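Citrinin polyketide synthase (Monascus purpureus, PDB 5MPT) builds the keto-aldehyde precursor of the mycotoxin citrinin as a non-reducing polyketide synthase, here represented by its C-methyltransferase domain. Local coordinates at residues F21-I32 / V185-Q196. Sequence-based numbering, arbitrary orientation.
Sequences FRIAKEATDDFI and VWIQQAEFFLEQ
Gln189 of helix 185-196 reaches across the Phe31 ring to Ala24 and Thr28, at the break between helices 21-26 and 28-32. CB of Gln189 lies 3.8 Å from CG of Phe31. CG of Gln189 lies 3.8 Å from CD2 of Phe31. With CG anti to the backbone N (chi1 -177°) and the chain extended beyond CG, the amide is carried past the ring to the Ala27 turn. There NE2 of Gln189 donates to Ala24 O at 2.9 Å (N-H...O angle 151°), from above the carbonyl plane, with Ala27 N on the opposite face. NE2 of Gln189 also donates to Thr28 OG1 at 2.9 Å. Both acceptors lie close to the amide plane. Thr28 OG1 in turn donates to Lys25 O. The two NE2 bonds fix the rotation of the amide, while OE1 is buried without a partner.

Phe31 is a knob among Val185, Gln188, Gln189 and Phe192, and CA of Gln189 makes a CH-pi contact over one face of the Phe31 ring. Further along, Phe21 turns its ring edge to the face of Phe193, planes at 83°. Ile23 CG2 packs on Phe192 CZ at 3.4 Å.

Helix 21-26 runs roughly antiparallel to helix 185-196, and helix 28-32 crosses it more steeply. The contact packs helices 14-26 and 28-34 on helix 181-198, which lies against strands 309-316 and 375-381 of the Rossmann-like methyltransferase sheet.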
loop_
_atom_site.group_PDB
_atom_site.type_symbol
_atom_site.label_atom_id
_atom_site.label_comp_id
_atom_site.label_asym_id
_atom_site.label_seq_id
_atom_site.Cartn_x
_atom_site.Cartn_y
_atom_site.Cartn_z
ATOM N N PHE A 21 13.669 -9.631 -13.896
ATOM C CA PHE A 21 13.247 -9.667 -12.500
ATOM C C PHE A 21 14.393 -10.072 -11.592
ATOM O O PHE A 21 14.550 -9.514 -10.496
ATOM C CB PHE A 21 12.088 -10.620 -12.299
ATOM C CG PHE A 21 11.435 -10.434 -10.939
ATOM C CD1 PHE A 21 10.691 -9.307 -10.680
ATOM C CD2 PHE A 21 11.671 -11.324 -9.905
ATOM C CE1 PHE A 21 10.137 -9.084 -9.421
ATOM C CE2 PHE A 21 11.118 -11.110 -8.632
ATOM C CZ PHE A 21 10.342 -9.991 -8.403
ATOM N N ARG A 22 15.209 -11.034 -12.026
ATOM C CA ARG A 22 16.321 -11.456 -11.190
ATOM C C ARG A 22 17.255 -10.287 -10.921
ATOM O O ARG A 22 17.648 -10.041 -9.770
ATOM C CB ARG A 22 17.079 -12.609 -11.830
ATOM C CG ARG A 22 18.270 -13.116 -10.997
ATOM C CD ARG A 22 19.121 -14.104 -11.796
ATOM N NE ARG A 22 19.602 -13.505 -13.044
ATOM C CZ ARG A 22 19.065 -13.695 -14.250
ATOM N NH1 ARG A 22 19.594 -13.082 -15.304
ATOM N NH2 ARG A 22 18.011 -14.498 -14.420
ATOM N N ILE A 23 17.566 -9.512 -11.962
ATOM C CA ILE A 23 18.437 -8.346 -11.796
ATOM C C ILE A 23 17.832 -7.358 -10.804
ATOM O O ILE A 23 18.518 -6.844 -9.916
ATOM C CB ILE A 23 18.699 -7.683 -13.156
ATOM C CG1 ILE A 23 19.651 -8.551 -13.972
ATOM C CG2 ILE A 23 19.303 -6.320 -12.978
ATOM C CD1 ILE A 23 19.706 -8.191 -15.454
ATOM N N ALA A 24 16.535 -7.059 -10.949
ATOM C CA ALA A 24 15.899 -6.112 -10.047
ATOM C C ALA A 24 15.893 -6.653 -8.620
ATOM O O ALA A 24 16.280 -5.950 -7.663
ATOM C CB ALA A 24 14.487 -5.810 -10.563
ATOM N N LYS A 25 15.553 -7.938 -8.481
ATOM C CA LYS A 25 15.468 -8.591 -7.179
ATOM C C LYS A 25 16.788 -8.487 -6.431
ATOM O O LYS A 25 16.813 -8.170 -5.237
ATOM C CB LYS A 25 15.076 -10.063 -7.375
ATOM C CG LYS A 25 14.973 -10.866 -6.062
ATOM C CD LYS A 25 14.435 -12.265 -6.337
ATOM C CE LYS A 25 14.364 -13.095 -5.080
ATOM N NZ LYS A 25 13.894 -14.464 -5.360
ATOM N N GLU A 26 17.896 -8.781 -7.106
ATOM C CA GLU A 26 19.179 -8.744 -6.408
ATOM C C GLU A 26 19.582 -7.343 -5.971
ATOM O O GLU A 26 20.446 -7.223 -5.115
ATOM C CB GLU A 26 20.259 -9.366 -7.286
ATOM C CG GLU A 26 19.989 -10.851 -7.488
ATOM C CD GLU A 26 20.958 -11.563 -8.416
ATOM O OE1 GLU A 26 21.847 -10.910 -9.008
ATOM O OE2 GLU A 26 20.809 -12.801 -8.544
ATOM N N ALA A 27 18.970 -6.297 -6.518
ATOM C CA ALA A 27 19.283 -4.920 -6.169
ATOM C C ALA A 27 18.338 -4.349 -5.111
ATOM O O ALA A 27 18.387 -3.143 -4.863
ATOM C CB ALA A 27 19.216 -4.042 -7.416
ATOM N N THR A 28 17.470 -5.172 -4.511
ATOM C CA THR A 28 16.469 -4.663 -3.566
ATOM C C THR A 28 17.093 -3.798 -2.464
ATOM O O THR A 28 16.648 -2.672 -2.231
ATOM C CB THR A 28 15.657 -5.822 -2.951
ATOM O OG1 THR A 28 15.031 -6.578 -3.992
ATOM C CG2 THR A 28 14.555 -5.304 -2.039
ATOM N N ASP A 29 18.120 -4.311 -1.781
ATOM C CA ASP A 29 18.781 -3.560 -0.711
ATOM C C ASP A 29 19.415 -2.278 -1.229
ATOM O O ASP A 29 19.412 -1.250 -0.542
ATOM C CB ASP A 29 19.840 -4.413 -0.048
ATOM C CG ASP A 29 19.273 -5.482 0.835
ATOM O OD1 ASP A 29 18.194 -5.264 1.413
ATOM O OD2 ASP A 29 19.921 -6.534 0.996
ATOM N N ASP A 30 19.927 -2.315 -2.457
ATOM C CA ASP A 30 20.441 -1.108 -3.089
ATOM C C ASP A 30 19.357 -0.064 -3.268
ATOM O O ASP A 30 19.615 1.129 -3.087
ATOM C CB ASP A 30 21.043 -1.415 -4.465
ATOM C CG ASP A 30 22.271 -2.346 -4.410
ATOM O OD1 ASP A 30 23.307 -1.952 -3.849
ATOM O OD2 ASP A 30 22.217 -3.455 -4.986
ATOM N N PHE A 31 18.149 -0.478 -3.699
ATOM C CA PHE A 31 17.076 0.502 -3.857
ATOM C C PHE A 31 16.655 1.085 -2.514
ATOM O O PHE A 31 16.386 2.283 -2.421
ATOM C CB PHE A 31 15.858 -0.110 -4.592
ATOM C CG PHE A 31 16.044 -0.181 -6.072
ATOM C CD1 PHE A 31 15.778 0.922 -6.859
ATOM C CD2 PHE A 31 16.619 -1.279 -6.647
ATOM C CE1 PHE A 31 16.014 0.909 -8.162
ATOM C CE2 PHE A 31 16.845 -1.305 -7.999
ATOM C CZ PHE A 31 16.540 -0.202 -8.751
ATOM N N ILE A 32 16.648 0.260 -1.461
ATOM C CA ILE A 32 16.272 0.709 -0.125
ATOM C C ILE A 32 17.255 1.766 0.375
ATOM O O ILE A 32 16.860 2.820 0.888
ATOM C CB ILE A 32 16.199 -0.514 0.809
ATOM C CG1 ILE A 32 14.975 -1.362 0.455
ATOM C CG2 ILE A 32 16.151 -0.090 2.280
ATOM C CD1 ILE A 32 15.012 -2.722 1.075
ATOM N N VAL A 185 10.555 3.621 -3.109
ATOM C CA VAL A 185 11.663 2.683 -3.285
ATOM C C VAL A 185 11.274 1.597 -4.281
ATOM O O VAL A 185 11.993 1.320 -5.258
ATOM C CB VAL A 185 12.061 2.086 -1.921
ATOM C CG1 VAL A 185 12.681 0.671 -2.092
ATOM C CG2 VAL A 185 13.004 3.027 -1.228
ATOM N N TRP A 186 10.135 0.955 -4.040
ATOM C CA TRP A 186 9.745 -0.182 -4.860
ATOM C C TRP A 186 9.155 0.230 -6.201
ATOM O O TRP A 186 9.257 -0.537 -7.159
ATOM C CB TRP A 186 8.760 -1.066 -4.089
ATOM C CG TRP A 186 9.480 -1.838 -3.038
ATOM C CD1 TRP A 186 10.201 -2.985 -3.208
ATOM C CD2 TRP A 186 9.608 -1.484 -1.657
ATOM N NE1 TRP A 186 10.762 -3.379 -2.018
ATOM C CE2 TRP A 186 10.400 -2.483 -1.048
ATOM C CE3 TRP A 186 9.093 -0.449 -0.866
ATOM C CZ2 TRP A 186 10.721 -2.458 0.290
ATOM C CZ3 TRP A 186 9.426 -0.423 0.444
ATOM C CH2 TRP A 186 10.217 -1.435 1.022
ATOM N N ILE A 187 8.610 1.444 -6.301
ATOM C CA ILE A 187 8.229 1.987 -7.600
ATOM C C ILE A 187 9.468 2.216 -8.445
ATOM O O ILE A 187 9.508 1.874 -9.627
ATOM C CB ILE A 187 7.409 3.283 -7.420
ATOM C CG1 ILE A 187 6.101 2.997 -6.659
ATOM C CG2 ILE A 187 7.106 3.900 -8.782
ATOM C CD1 ILE A 187 5.260 4.263 -6.309
ATOM N N GLN A 188 10.510 2.790 -7.839
ATOM C CA GLN A 188 11.758 2.974 -8.561
ATOM C C GLN A 188 12.331 1.634 -8.982
ATOM O O GLN A 188 12.858 1.502 -10.080
ATOM C CB GLN A 188 12.734 3.756 -7.674
ATOM C CG GLN A 188 13.967 4.234 -8.374
ATOM C CD GLN A 188 13.721 5.441 -9.260
ATOM O OE1 GLN A 188 13.205 6.466 -8.802
ATOM N NE2 GLN A 188 14.092 5.324 -10.547
ATOM N N GLN A 189 12.241 0.628 -8.122
ATOM C CA GLN A 189 12.734 -0.697 -8.478
ATOM C C GLN A 189 11.926 -1.298 -9.627
ATOM O O GLN A 189 12.476 -1.956 -10.515
ATOM C CB GLN A 189 12.702 -1.584 -7.233
ATOM C CG GLN A 189 13.271 -2.956 -7.481
ATOM C CD GLN A 189 13.180 -3.831 -6.259
ATOM O OE1 GLN A 189 12.288 -3.662 -5.449
ATOM N NE2 GLN A 189 14.103 -4.784 -6.121
ATOM N N ALA A 190 10.622 -1.043 -9.649
ATOM C CA ALA A 190 9.814 -1.515 -10.752
ATOM C C ALA A 190 10.201 -0.828 -12.048
ATOM O O ALA A 190 10.180 -1.470 -13.106
ATOM C CB ALA A 190 8.318 -1.318 -10.430
ATOM N N GLU A 191 10.528 0.468 -12.004
ATOM C CA GLU A 191 11.071 1.130 -13.196
ATOM C C GLU A 191 12.288 0.390 -13.738
ATOM O O GLU A 191 12.399 0.163 -14.938
ATOM C CB GLU A 191 11.446 2.576 -12.910
ATOM C CG GLU A 191 10.292 3.469 -12.486
ATOM C CD GLU A 191 10.796 4.854 -12.132
ATOM O OE1 GLU A 191 10.613 5.262 -10.959
ATOM O OE2 GLU A 191 11.402 5.510 -13.018
ATOM N N PHE A 192 13.240 0.054 -12.866
ATOM C CA PHE A 192 14.452 -0.644 -13.282
ATOM C C PHE A 192 14.126 -1.995 -13.910
ATOM O O PHE A 192 14.643 -2.355 -14.987
ATOM C CB PHE A 192 15.381 -0.772 -12.055
ATOM C CG PHE A 192 16.635 -1.518 -12.320
ATOM C CD1 PHE A 192 17.453 -1.182 -13.395
ATOM C CD2 PHE A 192 17.010 -2.564 -11.488
ATOM C CE1 PHE A 192 18.664 -1.854 -13.588
ATOM C CE2 PHE A 192 18.193 -3.265 -11.705
ATOM C CZ PHE A 192 19.020 -2.907 -12.749
ATOM N N PHE A 193 13.212 -2.732 -13.287
ATOM C CA PHE A 193 12.798 -4.011 -13.829
ATOM C C PHE A 193 12.245 -3.828 -15.238
ATOM O O PHE A 193 12.649 -4.521 -16.188
ATOM C CB PHE A 193 11.755 -4.646 -12.912
ATOM C CG PHE A 193 10.941 -5.702 -13.580
ATOM C CD1 PHE A 193 11.534 -6.871 -14.037
ATOM C CD2 PHE A 193 9.576 -5.527 -13.757
ATOM C CE1 PHE A 193 10.819 -7.852 -14.680
ATOM C CE2 PHE A 193 8.834 -6.510 -14.391
ATOM C CZ PHE A 193 9.454 -7.680 -14.872
ATOM N N LEU A 194 11.304 -2.885 -15.398
ATOM C CA LEU A 194 10.667 -2.705 -16.700
ATOM C C LEU A 194 11.670 -2.240 -17.761
ATOM O O LEU A 194 11.600 -2.675 -18.918
ATOM C CB LEU A 194 9.507 -1.723 -16.588
ATOM C CG LEU A 194 8.280 -2.245 -15.837
ATOM C CD1 LEU A 194 7.290 -1.109 -15.565
ATOM C CD2 LEU A 194 7.607 -3.388 -16.627
ATOM N N GLU A 195 12.600 -1.345 -17.397
ATOM C CA GLU A 195 13.596 -0.896 -18.355
ATOM C C GLU A 195 14.451 -2.064 -18.816
ATOM O O GLU A 195 14.694 -2.237 -20.020
ATOM C CB GLU A 195 14.464 0.206 -17.739
ATOM C CG GLU A 195 15.474 0.716 -18.719
ATOM C CD GLU A 195 16.108 2.021 -18.306
ATOM O OE1 GLU A 195 16.098 2.328 -17.108
ATOM O OE2 GLU A 195 16.610 2.752 -19.185
ATOM N N GLN A 196 14.894 -2.900 -17.875
ATOM C CA GLN A 196 15.725 -4.043 -18.250
ATOM C C GLN A 196 14.917 -5.053 -19.050
ATOM O O GLN A 196 15.448 -5.747 -19.937
ATOM C CB GLN A 196 16.302 -4.684 -16.986
ATOM C CG GLN A 196 17.341 -3.816 -16.292
ATOM C CD GLN A 196 18.546 -3.587 -17.189
ATOM O OE1 GLN A 196 19.048 -4.514 -17.823
ATOM N NE2 GLN A 196 18.934 -2.339 -17.333
#